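Local coordinates for TENA/THI-4 protein (Shewanella denitrificans OS217, PDB 3DDE), which is of unknown function but has a heme oxygenase-like helical fold and may act as an oxidoreductase, at residues Thr37-Tyr51 with Ile213-Gln225. Sequence-based numbering, arbitrary orientation.
Sequences TKALYAIYMTETYHY and ILDDVWKEYQLFQ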
ATOM      1  N   THR A  37     -35.314  15.866 -13.335  1.00 50.95           N
ATOM      2  CA  THR A  37     -35.713  14.899 -14.357  1.00 50.54           C
ATOM      3  C   THR A  37     -35.056  13.552 -14.055  1.00 50.98           C
ATOM      4  O   THR A  37     -34.184  13.459 -13.181  1.00 51.12           O
ATOM      5  CB  THR A  37     -35.363  15.391 -15.798  1.00 50.24           C
ATOM      6  OG1 THR A  37     -33.953  15.376 -16.010  1.00 50.34           O
ATOM      7  CG2 THR A  37     -35.870  16.806 -16.030  1.00 50.26           C
ATOM      8  N   LYS A  38     -35.483  12.507 -14.760  1.00 50.90           N
ATOM      9  CA  LYS A  38     -34.916  11.171 -14.572  1.00 51.13           C
ATOM     10  C   LYS A  38     -33.405  11.202 -14.845  1.00 51.07           C
ATOM     11  O   LYS A  38     -32.609  10.687 -14.053  1.00 51.43           O
ATOM     12  CB  LYS A  38     -35.619  10.162 -15.492  1.00 51.09           C
ATOM     13  N   ALA A  39     -33.025  11.844 -15.950  1.00 50.87           N
ATOM     14  CA  ALA A  39     -31.626  11.972 -16.360  1.00 50.51           C
ATOM     15  C   ALA A  39     -30.764  12.636 -15.287  1.00 50.84           C
ATOM     16  O   ALA A  39     -29.650  12.186 -15.007  1.00 50.22           O
ATOM     17  CB  ALA A  39     -31.524  12.746 -17.665  1.00 49.74           C
ATOM     18  N   LEU A  40     -31.272  13.717 -14.699  1.00 51.02           N
ATOM     19  CA  LEU A  40     -30.544  14.419 -13.639  1.00 50.51           C
ATOM     20  C   LEU A  40     -30.322  13.505 -12.429  1.00 50.76           C
ATOM     21  O   LEU A  40     -29.222  13.440 -11.886  1.00 50.22           O
ATOM     22  CB  LEU A  40     -31.284  15.683 -13.201  1.00 50.33           C
ATOM     23  CG  LEU A  40     -30.626  16.522 -12.101  1.00 50.33           C
ATOM     24  CD1 LEU A  40     -29.265  17.010 -12.571  1.00 50.38           C
ATOM     25  CD2 LEU A  40     -31.505  17.694 -11.681  1.00 49.96           C
ATOM     26  N   TYR A  41     -31.372  12.795 -12.024  1.00 50.82           N
ATOM     27  CA  TYR A  41     -31.296  11.903 -10.877  1.00 50.72           C
ATOM     28  C   TYR A  41     -30.302  10.762 -11.147  1.00 50.79           C
ATOM     29  O   TYR A  41     -29.507  10.414 -10.279  1.00 50.51           O
ATOM     30  CB  TYR A  41     -32.699  11.409 -10.522  1.00 50.42           C
ATOM     31  CG  TYR A  41     -32.760  10.489  -9.330  1.00 50.57           C
ATOM     32  CD1 TYR A  41     -32.332  10.917  -8.071  1.00 50.32           C
ATOM     33  CD2 TYR A  41     -33.280   9.202  -9.447  1.00 50.20           C
ATOM     34  CE1 TYR A  41     -32.384  10.071  -6.967  1.00 50.47           C
ATOM     35  CE2 TYR A  41     -33.340   8.354  -8.352  1.00 50.42           C
ATOM     36  CZ  TYR A  41     -32.899   8.794  -7.114  1.00 50.34           C
ATOM     37  OH  TYR A  41     -32.954   7.957  -6.022  1.00 50.58           O
ATOM     38  N   ALA A  42     -30.324  10.223 -12.365  1.00 50.83           N
ATOM     39  CA  ALA A  42     -29.402   9.154 -12.765  1.00 50.56           C
ATOM     40  C   ALA A  42     -27.939   9.618 -12.754  1.00 50.49           C
ATOM     41  O   ALA A  42     -27.080   8.940 -12.195  1.00 50.42           O
ATOM     42  CB  ALA A  42     -29.767   8.646 -14.142  1.00 50.61           C
ATOM     43  N   ILE A  43     -27.663  10.753 -13.390  1.00 50.37           N
ATOM     44  CA  ILE A  43     -26.303  11.318 -13.442  1.00 50.81           C
ATOM     45  C   ILE A  43     -25.730  11.427 -12.031  1.00 51.20           C
ATOM     46  O   ILE A  43     -24.627  10.940 -11.758  1.00 51.15           O
ATOM     47  CB  ILE A  43     -26.288  12.710 -14.105  1.00 50.83           C
ATOM     48  CG1 ILE A  43     -26.543  12.580 -15.615  1.00 50.85           C
ATOM     49  CG2 ILE A  43     -24.951  13.423 -13.843  1.00 50.79           C
ATOM     50  CD1 ILE A  43     -26.814  13.901 -16.332  1.00 50.63           C
ATOM     51  N   TYR A  44     -26.515  12.023 -11.143  1.00 51.24           N
ATOM     52  CA  TYR A  44     -26.153  12.130  -9.750  1.00 52.49           C
ATOM     53  C   TYR A  44     -26.024  10.789  -8.991  1.00 52.18           C
ATOM     54  O   TYR A  44     -25.101  10.632  -8.196  1.00 51.75           O
ATOM     55  CB  TYR A  44     -27.124  13.040  -9.011  1.00 54.90           C
ATOM     56  CG  TYR A  44     -26.966  12.937  -7.514  1.00 55.86           C
ATOM     57  CD1 TYR A  44     -25.983  13.659  -6.827  1.00 56.30           C
ATOM     58  CD2 TYR A  44     -27.786  12.080  -6.790  1.00 56.50           C
ATOM     59  CE1 TYR A  44     -25.846  13.527  -5.451  1.00 56.41           C
ATOM     60  CE2 TYR A  44     -27.660  11.937  -5.440  1.00 56.35           C
ATOM     61  CZ  TYR A  44     -26.714  12.658  -4.772  1.00 56.34           C
ATOM     62  OH  TYR A  44     -26.667  12.461  -3.419  1.00 56.84           O
HETATM   63  N   MSE A  45     -26.948   9.848  -9.196  1.00 51.79           N
HETATM   64  CA  MSE A  45     -26.894   8.545  -8.498  1.00 51.58           C
HETATM   65  C   MSE A  45     -25.713   7.711  -9.000  1.00 50.67           C
HETATM   66  O   MSE A  45     -25.150   6.889  -8.255  1.00 50.27           O
HETATM   67  CB  MSE A  45     -28.214   7.762  -8.642  1.00 52.25           C
HETATM   68  CG  MSE A  45     -29.439   8.324  -7.890  1.00 52.32           C
HETATM   69 SE   MSE A  45     -29.179   8.566  -5.866  0.75 54.94          SE
HETATM   70  CE  MSE A  45     -28.551   6.728  -5.438  1.00 53.91           C
ATOM     71  N   THR A  46     -25.328   7.931 -10.257  1.00 50.02           N
ATOM     72  CA  THR A  46     -24.167   7.253 -10.833  1.00 49.27           C
ATOM     73  C   THR A  46     -22.899   7.664 -10.101  1.00 49.71           C
ATOM     74  O   THR A  46     -22.079   6.809  -9.784  1.00 49.97           O
ATOM     75  CB  THR A  46     -24.044   7.539 -12.336  1.00 48.37           C
ATOM     76  OG1 THR A  46     -25.221   7.057 -12.990  1.00 47.52           O
ATOM     77  CG2 THR A  46     -22.828   6.865 -12.934  1.00 47.77           C
ATOM     78  N   GLU A  47     -22.723   8.961  -9.819  1.00 50.06           N
ATOM     79  CA  GLU A  47     -21.527   9.407  -9.095  1.00 50.00           C
ATOM     80  C   GLU A  47     -21.544   8.949  -7.643  1.00 50.17           C
ATOM     81  O   GLU A  47     -20.490   8.677  -7.051  1.00 49.84           O
ATOM     82  CB  GLU A  47     -21.327  10.924  -9.158  1.00 49.94           C
ATOM     83  CG  GLU A  47     -21.103  11.440 -10.562  1.00 50.12           C
ATOM     84  CD  GLU A  47     -20.083  10.619 -11.310  1.00 50.20           C
ATOM     85  OE1 GLU A  47     -18.904  10.624 -10.893  1.00 49.50           O
ATOM     86  OE2 GLU A  47     -20.471   9.960 -12.310  1.00 50.31           O
ATOM     87  N   THR A  48     -22.733   8.882  -7.062  1.00 50.28           N
ATOM     88  CA  THR A  48     -22.873   8.391  -5.699  1.00 50.63           C
ATOM     89  C   THR A  48     -22.422   6.943  -5.655  1.00 51.29           C
ATOM     90  O   THR A  48     -21.725   6.532  -4.724  1.00 51.05           O
ATOM     91  CB  THR A  48     -24.307   8.539  -5.188  1.00 49.91           C
ATOM     92  OG1 THR A  48     -24.639   9.935  -5.186  1.00 50.06           O
ATOM     93  CG2 THR A  48     -24.450   7.996  -3.771  1.00 49.16           C
ATOM     94  N   TYR A  49     -22.805   6.196  -6.689  1.00 51.94           N
ATOM     95  CA  TYR A  49     -22.427   4.796  -6.835  1.00 51.78           C
ATOM     96  C   TYR A  49     -20.919   4.651  -6.877  1.00 51.91           C
ATOM     97  O   TYR A  49     -20.371   3.776  -6.201  1.00 50.38           O
ATOM     98  CB  TYR A  49     -23.049   4.179  -8.099  1.00 52.41           C
ATOM     99  CG  TYR A  49     -22.314   2.945  -8.572  1.00 52.67           C
ATOM    100  CD1 TYR A  49     -22.616   1.679  -8.070  1.00 52.22           C
ATOM    101  CD2 TYR A  49     -21.304   3.054  -9.524  1.00 52.60           C
ATOM    102  CE1 TYR A  49     -21.913   0.560  -8.508  1.00 52.58           C
ATOM    103  CE2 TYR A  49     -20.599   1.952  -9.966  1.00 52.35           C
ATOM    104  CZ  TYR A  49     -20.896   0.715  -9.460  1.00 52.93           C
ATOM    105  OH  TYR A  49     -20.156  -0.354  -9.929  1.00 53.42           O
ATOM    106  N   HIS A  50     -20.267   5.509  -7.673  1.00 51.81           N
ATOM    107  CA  HIS A  50     -18.812   5.486  -7.827  1.00 51.20           C
ATOM    108  C   HIS A  50     -18.029   5.677  -6.542  1.00 51.69           C
ATOM    109  O   HIS A  50     -17.123   4.918  -6.279  1.00 52.56           O
ATOM    110  CB  HIS A  50     -18.345   6.504  -8.869  1.00 50.28           C
ATOM    111  CG  HIS A  50     -18.662   6.107 -10.271  1.00 49.99           C
ATOM    112  ND1 HIS A  50     -18.351   4.864 -10.774  1.00 49.38           N
ATOM    113  CD2 HIS A  50     -19.200   6.805 -11.298  1.00 50.35           C
ATOM    114  CE1 HIS A  50     -18.705   4.805 -12.044  1.00 49.95           C
ATOM    115  NE2 HIS A  50     -19.234   5.966 -12.385  1.00 50.19           N
ATOM    116  N   TYR A  51     -18.348   6.686  -5.746  1.00 51.89           N
ATOM    117  CA  TYR A  51     -17.602   6.889  -4.511  1.00 51.54           C
ATOM    118  C   TYR A  51     -18.047   5.955  -3.371  1.00 51.40           C
ATOM    119  O   TYR A  51     -17.234   5.524  -2.563  1.00 50.84           O
ATOM    120  CB  TYR A  51     -17.607   8.358  -4.095  1.00 52.24           C
ATOM    121  CG  TYR A  51     -18.834   8.904  -3.373  1.00 52.23           C
ATOM    122  CD1 TYR A  51     -19.019   8.670  -2.010  1.00 52.19           C
ATOM    123  CD2 TYR A  51     -19.720   9.753  -4.016  1.00 52.51           C
ATOM    124  CE1 TYR A  51     -20.081   9.186  -1.329  1.00 52.43           C
ATOM    125  CE2 TYR A  51     -20.808  10.300  -3.340  1.00 53.06           C
ATOM    126  CZ  TYR A  51     -20.986  10.010  -1.989  1.00 53.45           C
ATOM    127  OH  TYR A  51     -22.072  10.525  -1.300  1.00 53.00           O
ATOM    128  N   ILE A 213     -18.875  17.531  -6.539  1.00 50.46           N
ATOM    129  CA  ILE A 213     -19.514  16.495  -7.346  1.00 50.72           C
ATOM    130  C   ILE A 213     -20.822  17.040  -7.942  1.00 50.69           C
ATOM    131  O   ILE A 213     -21.116  16.817  -9.113  1.00 50.55           O
ATOM    132  CB  ILE A 213     -19.758  15.197  -6.525  1.00 50.91           C
ATOM    133  CG1 ILE A 213     -18.416  14.565  -6.102  1.00 50.70           C
ATOM    134  CG2 ILE A 213     -20.576  14.198  -7.315  1.00 50.04           C
ATOM    135  CD1 ILE A 213     -18.550  13.245  -5.303  1.00 49.89           C
ATOM    136  N   LEU A 214     -21.585  17.781  -7.137  1.00 51.13           N
ATOM    137  CA  LEU A 214     -22.818  18.442  -7.585  1.00 51.06           C
ATOM    138  C   LEU A 214     -22.568  19.393  -8.778  1.00 50.90           C
ATOM    139  O   LEU A 214     -23.391  19.490  -9.697  1.00 50.49           O
ATOM    140  CB  LEU A 214     -23.425  19.236  -6.432  1.00 51.20           C
ATOM    141  CG  LEU A 214     -23.986  18.468  -5.235  1.00 51.51           C
ATOM    142  CD1 LEU A 214     -24.371  19.422  -4.088  1.00 51.18           C
ATOM    143  CD2 LEU A 214     -25.178  17.659  -5.687  1.00 51.41           C
ATOM    144  N   ASP A 215     -21.427  20.084  -8.749  1.00 50.97           N
ATOM    145  CA  ASP A 215     -20.999  20.992  -9.820  1.00 50.87           C
ATOM    146  C   ASP A 215     -20.666  20.223 -11.102  1.00 50.16           C
ATOM    147  O   ASP A 215     -21.025  20.644 -12.196  1.00 49.95           O
ATOM    148  CB  ASP A 215     -19.770  21.807  -9.386  1.00 52.11           C
ATOM    149  CG  ASP A 215     -20.014  22.629  -8.131  1.00 53.09           C
ATOM    150  OD1 ASP A 215     -21.187  23.000  -7.868  1.00 54.22           O
ATOM    151  OD2 ASP A 215     -19.018  22.913  -7.415  1.00 54.36           O
ATOM    152  N   ASP A 216     -19.952  19.112 -10.978  1.00 50.17           N
ATOM    153  CA  ASP A 216     -19.673  18.264 -12.150  1.00 50.92           C
ATOM    154  C   ASP A 216     -20.947  17.652 -12.699  1.00 50.41           C
ATOM    155  O   ASP A 216     -21.145  17.599 -13.917  1.00 50.69           O
ATOM    156  CB  ASP A 216     -18.681  17.133 -11.829  1.00 51.17           C
ATOM    157  CG  ASP A 216     -17.252  17.568 -11.936  1.00 50.94           C
ATOM    158  OD1 ASP A 216     -17.014  18.774 -12.086  1.00 51.29           O
ATOM    159  OD2 ASP A 216     -16.369  16.699 -11.871  1.00 50.75           O
ATOM    160  N   VAL A 217     -21.808  17.189 -11.801  1.00 50.27           N
ATOM    161  CA  VAL A 217     -23.102  16.611 -12.221  1.00 50.60           C
ATOM    162  C   VAL A 217     -23.917  17.635 -13.017  1.00 51.06           C
ATOM    163  O   VAL A 217     -24.477  17.308 -14.070  1.00 51.45           O
ATOM    164  CB  VAL A 217     -23.935  16.082 -11.014  1.00 49.85           C
ATOM    165  CG1 VAL A 217     -25.351  15.661 -11.451  1.00 50.10           C
ATOM    166  CG2 VAL A 217     -23.221  14.938 -10.352  1.00 49.02           C
ATOM    167  N   TRP A 218     -23.967  18.875 -12.524  1.00 51.76           N
ATOM    168  CA  TRP A 218     -24.727  19.943 -13.192  1.00 51.68           C
ATOM    169  C   TRP A 218     -24.140  20.292 -14.572  1.00 51.85           C
ATOM    170  O   TRP A 218     -24.875  20.341 -15.565  1.00 52.18           O
ATOM    171  CB  TRP A 218     -24.812  21.181 -12.282  1.00 52.36           C
ATOM    172  CG  TRP A 218     -25.695  22.284 -12.791  1.00 52.28           C
ATOM    173  CD1 TRP A 218     -25.320  23.557 -13.101  1.00 52.55           C
ATOM    174  CD2 TRP A 218     -27.098  22.200 -13.066  1.00 52.46           C
ATOM    175  NE1 TRP A 218     -26.412  24.280 -13.539  1.00 52.97           N
ATOM    176  CE2 TRP A 218     -27.513  23.465 -13.531  1.00 52.62           C
ATOM    177  CE3 TRP A 218     -28.046  21.180 -12.957  1.00 52.51           C
ATOM    178  CZ2 TRP A 218     -28.829  23.736 -13.886  1.00 52.57           C
ATOM    179  CZ3 TRP A 218     -29.359  21.451 -13.315  1.00 52.73           C
ATOM    180  CH2 TRP A 218     -29.736  22.718 -13.775  1.00 52.51           C
ATOM    181  N   LYS A 219     -22.827  20.508 -14.641  1.00 51.30           N
ATOM    182  CA  LYS A 219     -22.149  20.813 -15.910  1.00 51.53           C
ATOM    183  C   LYS A 219     -22.441  19.737 -16.985  1.00 52.01           C
ATOM    184  O   LYS A 219     -22.821  20.065 -18.106  1.00 51.49           O
ATOM    185  CB  LYS A 219     -20.636  20.982 -15.658  1.00 52.37           C
ATOM    186  CG  LYS A 219     -19.761  21.170 -16.892  1.00 52.26           C
ATOM    187  N   GLU A 220     -22.291  18.459 -16.628  1.00 52.63           N
ATOM    188  CA  GLU A 220     -22.547  17.359 -17.566  1.00 52.38           C
ATOM    189  C   GLU A 220     -24.023  17.256 -17.942  1.00 52.50           C
ATOM    190  O   GLU A 220     -24.349  16.805 -19.046  1.00 52.70           O
ATOM    191  CB  GLU A 220     -22.059  16.011 -16.997  1.00 52.80           C
ATOM    192  CG  GLU A 220     -20.547  15.894 -16.816  1.00 53.32           C
ATOM    193  CD  GLU A 220     -19.770  15.964 -18.120  1.00 53.28           C
ATOM    194  OE1 GLU A 220     -20.317  15.613 -19.176  1.00 53.35           O
ATOM    195  OE2 GLU A 220     -18.587  16.359 -18.089  1.00 53.84           O
ATOM    196  N   TYR A 221     -24.903  17.647 -17.018  1.00 52.50           N
ATOM    197  CA  TYR A 221     -26.349  17.659 -17.272  1.00 52.51           C
ATOM    198  C   TYR A 221     -26.733  18.720 -18.305  1.00 52.70           C
ATOM    199  O   TYR A 221     -27.624  18.482 -19.115  1.00 53.09           O
ATOM    200  CB  TYR A 221     -27.158  17.868 -15.978  1.00 52.43           C
ATOM    201  CG  TYR A 221     -28.667  17.986 -16.208  1.00 52.68           C
ATOM    202  CD1 TYR A 221     -29.419  16.899 -16.675  1.00 52.48           C
ATOM    203  CD2 TYR A 221     -29.340  19.177 -15.937  1.00 52.81           C
ATOM    204  CE1 TYR A 221     -30.814  17.010 -16.892  1.00 52.66           C
ATOM    205  CE2 TYR A 221     -30.716  19.299 -16.145  1.00 52.77           C
ATOM    206  CZ  TYR A 221     -31.446  18.213 -16.617  1.00 52.68           C
ATOM    207  OH  TYR A 221     -32.792  18.367 -16.809  1.00 52.56           O
ATOM    208  N   GLN A 222     -26.079  19.885 -18.268  1.00 52.99           N
ATOM    209  CA  GLN A 222     -26.337  20.970 -19.229  1.00 53.31           C
ATOM    210  C   GLN A 222     -25.793  20.601 -20.598  1.00 54.03           C
ATOM    211  O   GLN A 222     -26.489  20.764 -21.608  1.00 55.68           O
ATOM    212  CB  GLN A 222     -25.693  22.286 -18.816  1.00 53.31           C
ATOM    213  CG  GLN A 222     -26.125  22.848 -17.496  1.00 53.58           C
ATOM    214  CD  GLN A 222     -25.348  24.099 -17.191  1.00 54.13           C
ATOM    215  OE1 GLN A 222     -25.603  25.140 -17.785  1.00 54.38           O
ATOM    216  NE2 GLN A 222     -24.361  24.000 -16.281  1.00 55.23           N
ATOM    217  N   LEU A 223     -24.543  20.143 -20.630  1.00 53.81           N
ATOM    218  CA  LEU A 223     -23.915  19.649 -21.864  1.00 54.43           C
ATOM    219  C   LEU A 223     -24.706  18.470 -22.466  1.00 54.46           C
ATOM    220  O   LEU A 223     -24.653  18.234 -23.677  1.00 54.55           O
ATOM    221  CB  LEU A 223     -22.465  19.210 -21.597  1.00 54.17           C
ATOM    222  CG  LEU A 223     -21.346  20.252 -21.626  1.00 54.14           C
ATOM    223  CD1 LEU A 223     -21.742  21.562 -20.959  1.00 54.61           C
ATOM    224  CD2 LEU A 223     -20.069  19.664 -20.992  1.00 54.22           C
ATOM    225  N   PHE A 224     -25.410  17.732 -21.605  1.00 54.84           N
ATOM    226  CA  PHE A 224     -26.251  16.587 -21.994  1.00 55.47           C
ATOM    227  C   PHE A 224     -27.232  16.931 -23.144  1.00 55.80           C
ATOM    228  O   PHE A 224     -27.517  16.087 -23.990  1.00 56.41           O
ATOM    229  CB  PHE A 224     -26.942  16.023 -20.729  1.00 54.99           C
ATOM    230  CG  PHE A 224     -28.018  15.009 -20.988  1.00 54.63           C
ATOM    231  CD1 PHE A 224     -27.715  13.762 -21.503  1.00 54.74           C
ATOM    232  CD2 PHE A 224     -29.337  15.283 -20.639  1.00 54.79           C
ATOM    233  CE1 PHE A 224     -28.720  12.813 -21.721  1.00 54.82           C
ATOM    234  CE2 PHE A 224     -30.350  14.341 -20.859  1.00 54.67           C
ATOM    235  CZ  PHE A 224     -30.036  13.109 -21.396  1.00 54.62           C
ATOM    236  N   GLN A 225     -27.722  18.164 -23.193  1.00 56.27           N
ATOM    237  CA  GLN A 225     -28.565  18.583 -24.323  1.00 57.22           C
ATOM    238  C   GLN A 225     -27.707  19.251 -25.411  1.00 57.92           C
ATOM    239  O   GLN A 225     -27.554  20.478 -25.422  1.00 58.52           O
ATOM    240  CB  GLN A 225     -29.752  19.478 -23.912  1.00 57.38           C
ATOM    241  CG  GLN A 225     -29.475  20.511 -22.821  1.00 57.23           C
ATOM    242  CD  GLN A 225     -29.646  19.962 -21.411  1.00 57.04           C
ATOM    243  OE1 GLN A 225     -29.930  18.773 -21.214  1.00 56.89           O
ATOM    244  NE2 GLN A 225     -29.495  20.839 -20.421  1.00 56.62           N
TER
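Tyr221 lays one ring face under Leu40: CD1 of Leu40 stands 4.1 Å from the centroid of the Tyr221 ring, 21° off its normal, a CH-pi contact in which the two side chains meet nearly at a right angle. Carbons also line the rim of this ring, where Ile43 CD1 lies 4.0 Å from Tyr221 CD1 and Ala39 CB approaches CE1 near the ring plane. With CG of Tyr221 anti to the backbone N (chi1 176°), the ring reaches the first turn of helix 38-51, where Thr37 OG1 donates a weak hydrogen bond to Tyr221 OH at 3.3 Å. The same Thr37 oxygen accepts an N-cap bond from Leu40 N, so Thr37 OG1 sits between the helix's capping N-H and the phenol, both bonds weak. Replacing this tyrosine with alanine would probably leave Leu40 CD1 without the ring face it packs on and Thr37 OG1 without its weak phenol partner. About one turn beyond Tyr221, Phe224 meets the same Ala39, its CE2 3.8 Å from Ala39 CB.

Val217 is a knob in a hole made by Leu40, Ile43, Tyr44 and Glu47. Its CG1 presses on Ile43 CG2 at 3.3 Å, tighter than usual van der Waals contact, while CG2 faces the Glu47 methylene CG. Beyond it, Ile213 divides its branches: CG2 packs on Glu47 CB, and CD1 reaches Tyr51 CD2 at 3.9 Å. The carboxylate of Glu47 is held elsewhere, its OE1 accepting from Thr114 OG1 and Leu111 N.

The axes of segments 38-51 and 213-223 approach to 9.6 Å, their directions 140° apart, a roughly antiparallel pairing of parts of helices 38-52 and 193-223. Phe27 of helix 26-32 touches both Leu40 and Leu214, while Phe168 of helix 166-189 packs on Tyr44.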